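Type II restriction enzyme MspI (Moraxella sp., PDB 1SA3) cuts double-stranded DNA at the palindromic sequence 5'-CCGG-3', cleaving after the first cytosine to leave 5'-phosphate ends. Local coordinates at residues Y10-H20 with V209-V217; L150-Q158 with W247-M258. All coordinates share one frame; numbering follows the deposited sequence.

Interaction 1. Residues Y10-H20 with V209-V217; sequences YDDFGIDQLPH and VIDREYVDV
Arg212 and Tyr10 carry this contact, in which the type I' turn of a beta hairpin, Ile210 to Glu213, plugs into the chain that follows helix 4-12. The hairpin joins strands 203-210 and 213-221 at the margin of the five-stranded mixed sheet. The helix ends in a Schellman motif with Gly14 at C-prime, and the 3-10 turn 15-17 then brings the carbonyls of Leu18 and Pro19 round to the arginine.

The tight part is buried around Tyr10. Its side chain leaves the helix toward the hairpin, and OH donates to Arg212 O at 2.5 Å, the acceptor lying at the ring edge; Tyr34 OH of helix 23-41 is a second partner of the same hydroxyl. Beside it, Ile15 CG2 packs on Arg212 CD at 4.1 Å.

From there the arginine runs extended from CG to NE, far enough to bring both terminal nitrogens end-on to one oxygen: NH1 reaches Leu18 O at 3.1 Å and NH2 the same atom at 2.9 Å. That oxygen lies in the guanidinium plane, which fixes the group's rotation; a weak bond from NH2 to Pro19 O adds to the grip.

The outer side is looser and wetter. One water links Asp16 OD1 to Arg212 NH1, another His20 O to NH2. Arg2 forms salt bridges with both Asp16 and Glu213, bringing those two acids together beside the turn. His20 puts CD2 over one guanidinium face, near the rim, its ring steeply tilted (62°), with CD2 3.7 Å from Arg212 CZ.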
# COMPACT_ATOMS: atom_id res chain seq x y z
N TYR E 10 7.51 -20.72 -1.98
CA TYR E 10 8.90 -20.49 -1.59
C TYR E 10 9.82 -21.36 -2.43
O TYR E 10 10.94 -20.97 -2.74
CB TYR E 10 9.11 -20.80 -0.10
CG TYR E 10 8.87 -19.61 0.80
CD1 TYR E 10 7.60 -19.06 0.94
CD2 TYR E 10 9.93 -19.01 1.49
CE1 TYR E 10 7.38 -17.94 1.74
CE2 TYR E 10 9.72 -17.90 2.30
CZ TYR E 10 8.44 -17.37 2.42
OH TYR E 10 8.23 -16.27 3.23
N ASP E 11 9.34 -22.53 -2.82
CA ASP E 11 10.13 -23.43 -3.63
C ASP E 11 10.22 -22.91 -5.06
O ASP E 11 11.31 -22.86 -5.64
CB ASP E 11 9.52 -24.84 -3.62
CG ASP E 11 10.42 -25.87 -4.29
OD1 ASP E 11 11.56 -26.05 -3.81
OD2 ASP E 11 9.99 -26.49 -5.29
N ASP E 12 9.08 -22.50 -5.62
CA ASP E 12 9.06 -21.99 -6.99
C ASP E 12 9.95 -20.75 -7.14
O ASP E 12 10.52 -20.52 -8.20
CB ASP E 12 7.63 -21.61 -7.44
CG ASP E 12 6.64 -22.76 -7.33
OD1 ASP E 12 7.03 -23.93 -7.54
OD2 ASP E 12 5.45 -22.48 -7.07
N PHE E 13 10.06 -19.96 -6.08
CA PHE E 13 10.88 -18.75 -6.12
C PHE E 13 12.32 -18.96 -5.61
O PHE E 13 13.08 -18.00 -5.46
CB PHE E 13 10.21 -17.61 -5.34
CG PHE E 13 9.05 -16.97 -6.06
CD1 PHE E 13 7.77 -17.51 -5.99
CD2 PHE E 13 9.25 -15.81 -6.83
CE1 PHE E 13 6.70 -16.92 -6.67
CE2 PHE E 13 8.18 -15.21 -7.51
CZ PHE E 13 6.91 -15.76 -7.43
N GLY E 14 12.68 -20.21 -5.35
CA GLY E 14 14.02 -20.54 -4.88
C GLY E 14 14.55 -19.74 -3.71
O GLY E 14 15.75 -19.47 -3.62
N ILE E 15 13.65 -19.37 -2.79
CA ILE E 15 14.04 -18.59 -1.62
C ILE E 15 15.15 -19.25 -0.81
O ILE E 15 16.16 -18.62 -0.50
CB ILE E 15 12.83 -18.35 -0.67
CG1 ILE E 15 11.71 -17.60 -1.41
CG2 ILE E 15 13.27 -17.57 0.55
CD1 ILE E 15 12.13 -16.27 -1.99
N ASP E 16 14.97 -20.52 -0.48
CA ASP E 16 15.96 -21.23 0.31
C ASP E 16 17.29 -21.47 -0.38
O ASP E 16 18.25 -21.90 0.26
CB ASP E 16 15.39 -22.55 0.83
CG ASP E 16 14.19 -22.34 1.75
OD1 ASP E 16 14.13 -21.30 2.43
OD2 ASP E 16 13.32 -23.23 1.79
N GLN E 17 17.37 -21.20 -1.68
CA GLN E 17 18.62 -21.37 -2.42
C GLN E 17 19.40 -20.06 -2.46
O GLN E 17 20.54 -20.02 -2.92
CB GLN E 17 18.37 -21.83 -3.86
CG GLN E 17 18.05 -23.31 -4.03
CD GLN E 17 16.80 -23.74 -3.27
OE1 GLN E 17 16.86 -24.04 -2.07
NE2 GLN E 17 15.67 -23.77 -3.96
N LEU E 18 18.78 -18.99 -1.97
CA LEU E 18 19.43 -17.68 -1.97
C LEU E 18 20.27 -17.48 -0.72
O LEU E 18 19.77 -17.57 0.41
CB LEU E 18 18.38 -16.56 -2.06
CG LEU E 18 17.63 -16.41 -3.38
CD1 LEU E 18 16.56 -15.31 -3.25
CD2 LEU E 18 18.61 -16.08 -4.50
N PRO E 19 21.58 -17.22 -0.91
CA PRO E 19 22.48 -17.01 0.22
C PRO E 19 21.89 -15.91 1.10
O PRO E 19 21.23 -15.01 0.60
CB PRO E 19 23.78 -16.56 -0.45
CG PRO E 19 23.75 -17.29 -1.75
CD PRO E 19 22.31 -17.15 -2.19
N HIS E 20 22.11 -15.98 2.41
CA HIS E 20 21.55 -14.98 3.29
C HIS E 20 22.14 -13.58 3.08
O HIS E 20 21.54 -12.58 3.48
CB HIS E 20 21.69 -15.42 4.75
CG HIS E 20 20.91 -16.66 5.07
ND1 HIS E 20 20.83 -17.18 6.35
CD2 HIS E 20 20.16 -17.47 4.29
CE1 HIS E 20 20.07 -18.26 6.34
NE2 HIS E 20 19.65 -18.46 5.10
N VAL E 209 6.73 -9.85 7.14
CA VAL E 209 7.65 -10.95 6.91
C VAL E 209 8.96 -10.68 7.64
O VAL E 209 9.62 -9.67 7.37
CB VAL E 209 7.93 -11.11 5.41
CG1 VAL E 209 8.89 -12.26 5.18
CG2 VAL E 209 6.62 -11.35 4.67
N ILE E 210 9.31 -11.57 8.56
CA ILE E 210 10.54 -11.42 9.33
C ILE E 210 11.44 -12.63 9.15
O ILE E 210 10.98 -13.78 9.23
CB ILE E 210 10.22 -11.21 10.82
CG1 ILE E 210 9.32 -9.97 10.98
CG2 ILE E 210 11.50 -10.99 11.61
CD1 ILE E 210 8.84 -9.72 12.39
N ASP E 211 12.72 -12.37 8.91
CA ASP E 211 13.70 -13.42 8.68
C ASP E 211 13.22 -14.35 7.58
O ASP E 211 13.33 -15.57 7.69
CB ASP E 211 13.97 -14.21 9.97
CG ASP E 211 14.59 -13.35 11.06
OD1 ASP E 211 15.38 -12.44 10.72
OD2 ASP E 211 14.30 -13.59 12.25
N ARG E 212 12.68 -13.73 6.53
CA ARG E 212 12.18 -14.43 5.35
C ARG E 212 10.87 -15.18 5.51
O ARG E 212 10.33 -15.68 4.52
CB ARG E 212 13.22 -15.42 4.82
CG ARG E 212 14.54 -14.82 4.39
CD ARG E 212 15.37 -15.88 3.68
NE ARG E 212 16.61 -15.35 3.14
CZ ARG E 212 17.41 -16.01 2.31
NH1 ARG E 212 17.09 -17.24 1.91
NH2 ARG E 212 18.53 -15.44 1.88
N GLU E 213 10.33 -15.24 6.72
CA GLU E 213 9.09 -15.99 6.94
C GLU E 213 7.84 -15.17 7.24
O GLU E 213 7.91 -14.10 7.83
CB GLU E 213 9.29 -17.00 8.08
CG GLU E 213 10.49 -17.94 7.89
CD GLU E 213 10.37 -18.81 6.65
OE1 GLU E 213 9.31 -19.43 6.45
OE2 GLU E 213 11.34 -18.88 5.87
N TYR E 214 6.70 -15.72 6.83
CA TYR E 214 5.40 -15.09 7.06
C TYR E 214 5.11 -14.91 8.54
O TYR E 214 5.35 -15.82 9.34
CB TYR E 214 4.29 -15.95 6.45
CG TYR E 214 2.89 -15.43 6.68
CD1 TYR E 214 2.31 -14.51 5.80
CD2 TYR E 214 2.13 -15.86 7.77
CE1 TYR E 214 1.02 -14.04 5.99
CE2 TYR E 214 0.83 -15.40 7.97
CZ TYR E 214 0.28 -14.49 7.07
OH TYR E 214 -1.01 -14.03 7.23
N VAL E 215 4.60 -13.75 8.92
CA VAL E 215 4.24 -13.51 10.31
C VAL E 215 2.74 -13.24 10.38
O VAL E 215 2.03 -13.89 11.14
CB VAL E 215 5.00 -12.32 10.90
CG1 VAL E 215 4.57 -12.09 12.35
CG2 VAL E 215 6.50 -12.60 10.84
N ASP E 216 2.26 -12.30 9.57
CA ASP E 216 0.84 -11.96 9.56
C ASP E 216 0.58 -11.08 8.34
O ASP E 216 1.49 -10.80 7.55
CB ASP E 216 0.49 -11.17 10.83
CG ASP E 216 -0.99 -11.22 11.18
OD1 ASP E 216 -1.78 -11.78 10.38
OD2 ASP E 216 -1.37 -10.71 12.25
N VAL E 217 -0.66 -10.66 8.17
CA VAL E 217 -1.00 -9.78 7.06
C VAL E 217 -2.05 -8.79 7.54
O VAL E 217 -2.84 -9.09 8.44
CB VAL E 217 -1.57 -10.56 5.86
CG1 VAL E 217 -2.96 -11.11 6.20
CG2 VAL E 217 -1.66 -9.62 4.62
O HOH W 1 15.39 -19.14 3.30
O HOH W 2 18.79 -12.50 2.59

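Interaction 2. Residues L150-Q158 with W247-M258; sequences LIRKHQNDQ and WTYASGSKAKKM. With nucleotides of chain A; nucleotides of chain B.
Gln158 lays its side-chain amide on one face of the Tyr249 ring, planes 22° apart, while the C5-C6 edge of the DC5 base of chain B meets the opposite face, near the rim. The glutamine is extended beyond CG, placing OE1 over the ring centre and NE2 3.3 Å from Tyr249 CD2. Tyr249 has chi1 79°, its CG between backbone N and carbonyl carbon, which sets the ring between amide and base edge.

Deeper in, Trp247 points its six-membered edge at the His154 face, a T-shaped pair with planes at 64°. Met258 bends at its last torsion: SD meets Ile151 CG2 at 3.6 Å and CE comes within 4.0 Å of His154 ND1. Gln155 CB lies against Met258 CG, its amide held by Val133 and Asp132.

Water joins the polar groups: one molecule bonds His154 ND1 and Thr248 O, another Gln158 NE2, Ala250 O and Lys257 N.

The loop between strands 246-249 and 258-261 meets the DNA partly through its backbone: Tyr249 O accepts from N4 of DC5 of chain B, and Gly252 O from N4 of DC3 of chain A; Ser251 OG bonds a guanine N7. Backbone and side-chain groups imply direct base readout, with the helix packed behind.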
# COMPACT_ATOMS: atom_id res chain seq x y z
N LEU E 150 7.17 25.25 2.68
CA LEU E 150 7.61 24.50 3.85
C LEU E 150 7.81 23.04 3.42
O LEU E 150 8.75 22.37 3.85
CB LEU E 150 6.57 24.60 4.98
CG LEU E 150 6.51 25.97 5.68
CD1 LEU E 150 5.27 26.07 6.56
CD2 LEU E 150 7.77 26.18 6.51
N ILE E 151 6.92 22.56 2.56
CA ILE E 151 7.07 21.20 2.07
C ILE E 151 8.35 21.13 1.24
O ILE E 151 9.14 20.19 1.37
CB ILE E 151 5.87 20.77 1.19
CG1 ILE E 151 4.60 20.74 2.04
CG2 ILE E 151 6.14 19.39 0.58
CD1 ILE E 151 3.31 20.50 1.25
N ARG E 152 8.58 22.15 0.41
CA ARG E 152 9.79 22.18 -0.42
C ARG E 152 11.04 22.23 0.45
O ARG E 152 12.07 21.66 0.09
CB ARG E 152 9.78 23.39 -1.36
CG ARG E 152 10.84 23.31 -2.47
CD ARG E 152 11.15 24.68 -3.08
NE ARG E 152 9.97 25.37 -3.58
CZ ARG E 152 9.23 24.97 -4.62
NH1 ARG E 152 9.54 23.88 -5.29
NH2 ARG E 152 8.18 25.69 -4.99
N LYS E 153 10.97 22.93 1.58
CA LYS E 153 12.11 23.03 2.47
C LYS E 153 12.46 21.64 2.98
O LYS E 153 13.63 21.28 3.08
CB LYS E 153 11.80 23.94 3.67
CG LYS E 153 12.95 24.01 4.68
CD LYS E 153 12.63 24.94 5.85
CE LYS E 153 13.77 24.98 6.86
NZ LYS E 153 15.07 25.37 6.23
N HIS E 154 11.43 20.87 3.31
CA HIS E 154 11.61 19.51 3.80
C HIS E 154 12.29 18.69 2.71
O HIS E 154 13.23 17.92 2.97
CB HIS E 154 10.26 18.89 4.16
CG HIS E 154 10.36 17.72 5.09
ND1 HIS E 154 10.99 16.54 4.74
CD2 HIS E 154 9.92 17.55 6.36
CE1 HIS E 154 10.94 15.70 5.76
NE2 HIS E 154 10.30 16.29 6.75
N GLN E 155 11.82 18.85 1.47
CA GLN E 155 12.41 18.12 0.36
C GLN E 155 13.88 18.49 0.20
O GLN E 155 14.74 17.61 0.10
CB GLN E 155 11.65 18.42 -0.94
CG GLN E 155 12.32 17.90 -2.21
CD GLN E 155 11.39 17.95 -3.42
OE1 GLN E 155 10.38 17.24 -3.47
NE2 GLN E 155 11.72 18.79 -4.40
N ASN E 156 14.17 19.78 0.19
CA ASN E 156 15.56 20.21 0.03
C ASN E 156 16.50 19.81 1.16
O ASN E 156 17.66 19.49 0.90
CB ASN E 156 15.63 21.72 -0.18
CG ASN E 156 15.19 22.13 -1.56
OD1 ASN E 156 15.49 21.44 -2.55
ND2 ASN E 156 14.48 23.25 -1.66
N ASP E 157 16.01 19.84 2.39
CA ASP E 157 16.84 19.49 3.54
C ASP E 157 16.94 17.98 3.75
O ASP E 157 17.85 17.49 4.41
CB ASP E 157 16.29 20.14 4.82
CG ASP E 157 16.42 21.66 4.83
OD1 ASP E 157 17.16 22.20 3.98
OD2 ASP E 157 15.79 22.30 5.69
N GLN E 158 15.98 17.26 3.18
CA GLN E 158 15.88 15.80 3.27
C GLN E 158 15.41 15.34 4.65
O GLN E 158 15.51 14.17 5.00
CB GLN E 158 17.21 15.14 2.86
CG GLN E 158 17.54 15.37 1.38
CD GLN E 158 18.67 14.49 0.85
OE1 GLN E 158 19.65 14.24 1.54
NE2 GLN E 158 18.53 14.05 -0.39
N TRP E 247 7.61 11.26 6.87
CA TRP E 247 8.25 12.02 5.80
C TRP E 247 9.77 11.87 5.83
O TRP E 247 10.40 12.12 6.86
CB TRP E 247 7.92 13.52 5.95
CG TRP E 247 6.49 13.90 5.73
CD1 TRP E 247 5.38 13.15 5.99
CD2 TRP E 247 6.00 15.18 5.28
NE1 TRP E 247 4.24 13.87 5.74
CE2 TRP E 247 4.60 15.12 5.30
CE3 TRP E 247 6.64 16.36 4.87
CZ2 TRP E 247 3.80 16.21 4.92
CZ3 TRP E 247 5.84 17.45 4.50
CH2 TRP E 247 4.43 17.36 4.53
N THR E 248 10.37 11.48 4.71
CA THR E 248 11.82 11.37 4.67
C THR E 248 12.29 11.62 3.23
O THR E 248 11.58 12.27 2.46
CB THR E 248 12.29 9.99 5.21
OG1 THR E 248 13.72 9.91 5.17
CG2 THR E 248 11.69 8.85 4.41
N TYR E 249 13.47 11.14 2.85
CA TYR E 249 13.93 11.41 1.50
C TYR E 249 14.22 10.18 0.65
O TYR E 249 14.55 9.10 1.16
CB TYR E 249 15.17 12.32 1.52
CG TYR E 249 16.48 11.64 1.85
CD1 TYR E 249 16.87 11.41 3.18
CD2 TYR E 249 17.35 11.23 0.84
CE1 TYR E 249 18.10 10.81 3.48
CE2 TYR E 249 18.56 10.62 1.13
CZ TYR E 249 18.94 10.41 2.44
OH TYR E 249 20.15 9.81 2.69
N ALA E 250 14.08 10.36 -0.66
CA ALA E 250 14.34 9.31 -1.63
C ALA E 250 15.82 9.45 -1.95
O ALA E 250 16.28 10.54 -2.28
CB ALA E 250 13.49 9.52 -2.89
N SER E 251 16.56 8.35 -1.83
CA SER E 251 18.00 8.36 -2.10
C SER E 251 18.34 7.96 -3.52
O SER E 251 19.49 8.05 -3.94
CB SER E 251 18.70 7.37 -1.17
OG SER E 251 18.12 6.09 -1.34
N GLY E 252 17.32 7.53 -4.26
CA GLY E 252 17.52 7.05 -5.62
C GLY E 252 18.06 7.96 -6.70
O GLY E 252 18.70 7.46 -7.63
N SER E 253 17.83 9.26 -6.62
CA SER E 253 18.29 10.16 -7.68
C SER E 253 19.15 11.34 -7.24
O SER E 253 19.34 11.58 -6.05
CB SER E 253 17.08 10.70 -8.44
OG SER E 253 16.20 9.66 -8.81
N LYS E 254 19.67 12.07 -8.22
CA LYS E 254 20.49 13.24 -7.96
C LYS E 254 19.67 14.38 -7.37
O LYS E 254 20.13 15.09 -6.49
CB LYS E 254 21.18 13.69 -9.25
N ALA E 255 18.45 14.55 -7.87
CA ALA E 255 17.57 15.62 -7.38
C ALA E 255 17.03 15.37 -5.98
O ALA E 255 16.78 14.23 -5.60
CB ALA E 255 16.41 15.80 -8.34
N LYS E 256 16.87 16.44 -5.22
CA LYS E 256 16.31 16.32 -3.88
C LYS E 256 14.89 15.83 -4.14
O LYS E 256 14.20 16.36 -5.02
CB LYS E 256 16.28 17.69 -3.20
CG LYS E 256 17.65 18.28 -2.98
CD LYS E 256 18.49 17.41 -2.06
CE LYS E 256 19.83 18.08 -1.76
NZ LYS E 256 20.67 17.27 -0.86
N LYS E 257 14.44 14.83 -3.39
CA LYS E 257 13.11 14.28 -3.63
C LYS E 257 12.53 13.68 -2.36
O LYS E 257 13.25 13.09 -1.54
CB LYS E 257 13.20 13.24 -4.75
CG LYS E 257 11.87 12.68 -5.23
CD LYS E 257 12.09 11.75 -6.43
CE LYS E 257 10.78 11.16 -6.94
NZ LYS E 257 11.02 10.12 -7.99
N MET E 258 11.23 13.80 -2.18
CA MET E 258 10.60 13.28 -0.98
C MET E 258 10.18 11.80 -1.06
O MET E 258 9.88 11.29 -2.13
CB MET E 258 9.37 14.11 -0.63
CG MET E 258 9.65 15.60 -0.56
SD MET E 258 8.20 16.50 -0.02
CE MET E 258 8.39 16.34 1.77
P DC A 3 12.34 9.93 -11.42
OP1 DC A 3 11.19 10.55 -12.12
OP2 DC A 3 12.94 10.62 -10.25
O5' DC A 3 11.90 8.47 -10.98
C5' DC A 3 11.47 7.55 -11.98
C4' DC A 3 11.16 6.21 -11.36
O4' DC A 3 12.39 5.50 -11.06
C3' DC A 3 10.34 6.24 -10.07
O3' DC A 3 9.24 5.34 -10.24
C2' DC A 3 11.32 5.77 -9.00
C1' DC A 3 12.31 4.90 -9.78
N1 DC A 3 13.69 4.85 -9.25
C2 DC A 3 14.31 3.59 -9.09
O2 DC A 3 13.68 2.56 -9.35
N3 DC A 3 15.59 3.54 -8.65
C4 DC A 3 16.24 4.67 -8.37
N4 DC A 3 17.51 4.58 -7.95
C5 DC A 3 15.63 5.96 -8.51
C6 DC A 3 14.36 5.99 -8.94
P DC A 2 18.89 11.46 -12.24
OP1 DC A 2 18.45 12.85 -12.48
OP2 DC A 2 19.59 11.11 -10.98
O5' DC A 2 17.62 10.51 -12.38
C5' DC A 2 16.86 10.49 -13.57
C4' DC A 2 15.70 9.54 -13.45
O4' DC A 2 16.17 8.17 -13.45
C3' DC A 2 14.85 9.70 -12.18
O3' DC A 2 13.46 9.64 -12.53
C2' DC A 2 15.27 8.53 -11.31
C1' DC A 2 15.67 7.47 -12.32
N1 DC A 2 16.75 6.57 -11.86
C2 DC A 2 16.58 5.18 -11.97
O2 DC A 2 15.52 4.73 -12.44
N3 DC A 2 17.57 4.36 -11.55
C4 DC A 2 18.69 4.87 -11.05
N4 DC A 2 19.64 4.03 -10.64
C5 DC A 2 18.89 6.28 -10.93
C6 DC A 2 17.90 7.08 -11.34
P DC B 5 24.12 9.35 5.90
OP1 DC B 5 25.50 9.13 6.42
OP2 DC B 5 23.83 10.55 5.09
O5' DC B 5 23.78 8.08 4.99
C5' DC B 5 22.45 7.74 4.66
C4' DC B 5 22.37 6.29 4.28
O4' DC B 5 20.99 5.87 4.43
C3' DC B 5 22.79 5.95 2.84
O3' DC B 5 23.64 4.80 2.79
C2' DC B 5 21.47 5.66 2.14
C1' DC B 5 20.56 5.19 3.26
N1 DC B 5 19.15 5.53 3.04
C2 DC B 5 18.24 4.50 2.95
O2 DC B 5 18.64 3.34 3.14
N3 DC B 5 16.95 4.77 2.66
C4 DC B 5 16.56 6.04 2.48
N4 DC B 5 15.28 6.26 2.18
C5 DC B 5 17.47 7.13 2.60
C6 DC B 5 18.74 6.83 2.89
O HOH W 3 11.92 15.06 2.58
O HOH W 4 13.91 15.06 0.53
O HOH W 5 14.68 12.10 6.50
O HOH W 6 16.42 13.35 -2.18

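Interactions 1 and 2 lie at separate places in the chain, their centres 32 Å apart and their nearest atoms about 19 Å apart. Along the sequence they alternate: 10-20, 150-158, 209-217, 247-258, so the chain passes back and forth between the two regions. Interaction 1 sits at the hairpin of the five-stranded mixed sheet of this PDDEXK-clan enzyme, whose strand 77-84 ends in the sodium ligand Asp84; Asp99 just precedes strand 100-106 and Glu35 comes from helix 23-41. Interaction 2 instead joins helix 146-157 to the three-stranded antiparallel sheet. Interaction 2 thus reads bases directly, while interaction 1 closes the N-terminal segment onto the five-stranded sheet, beside which the sodium ion is bound.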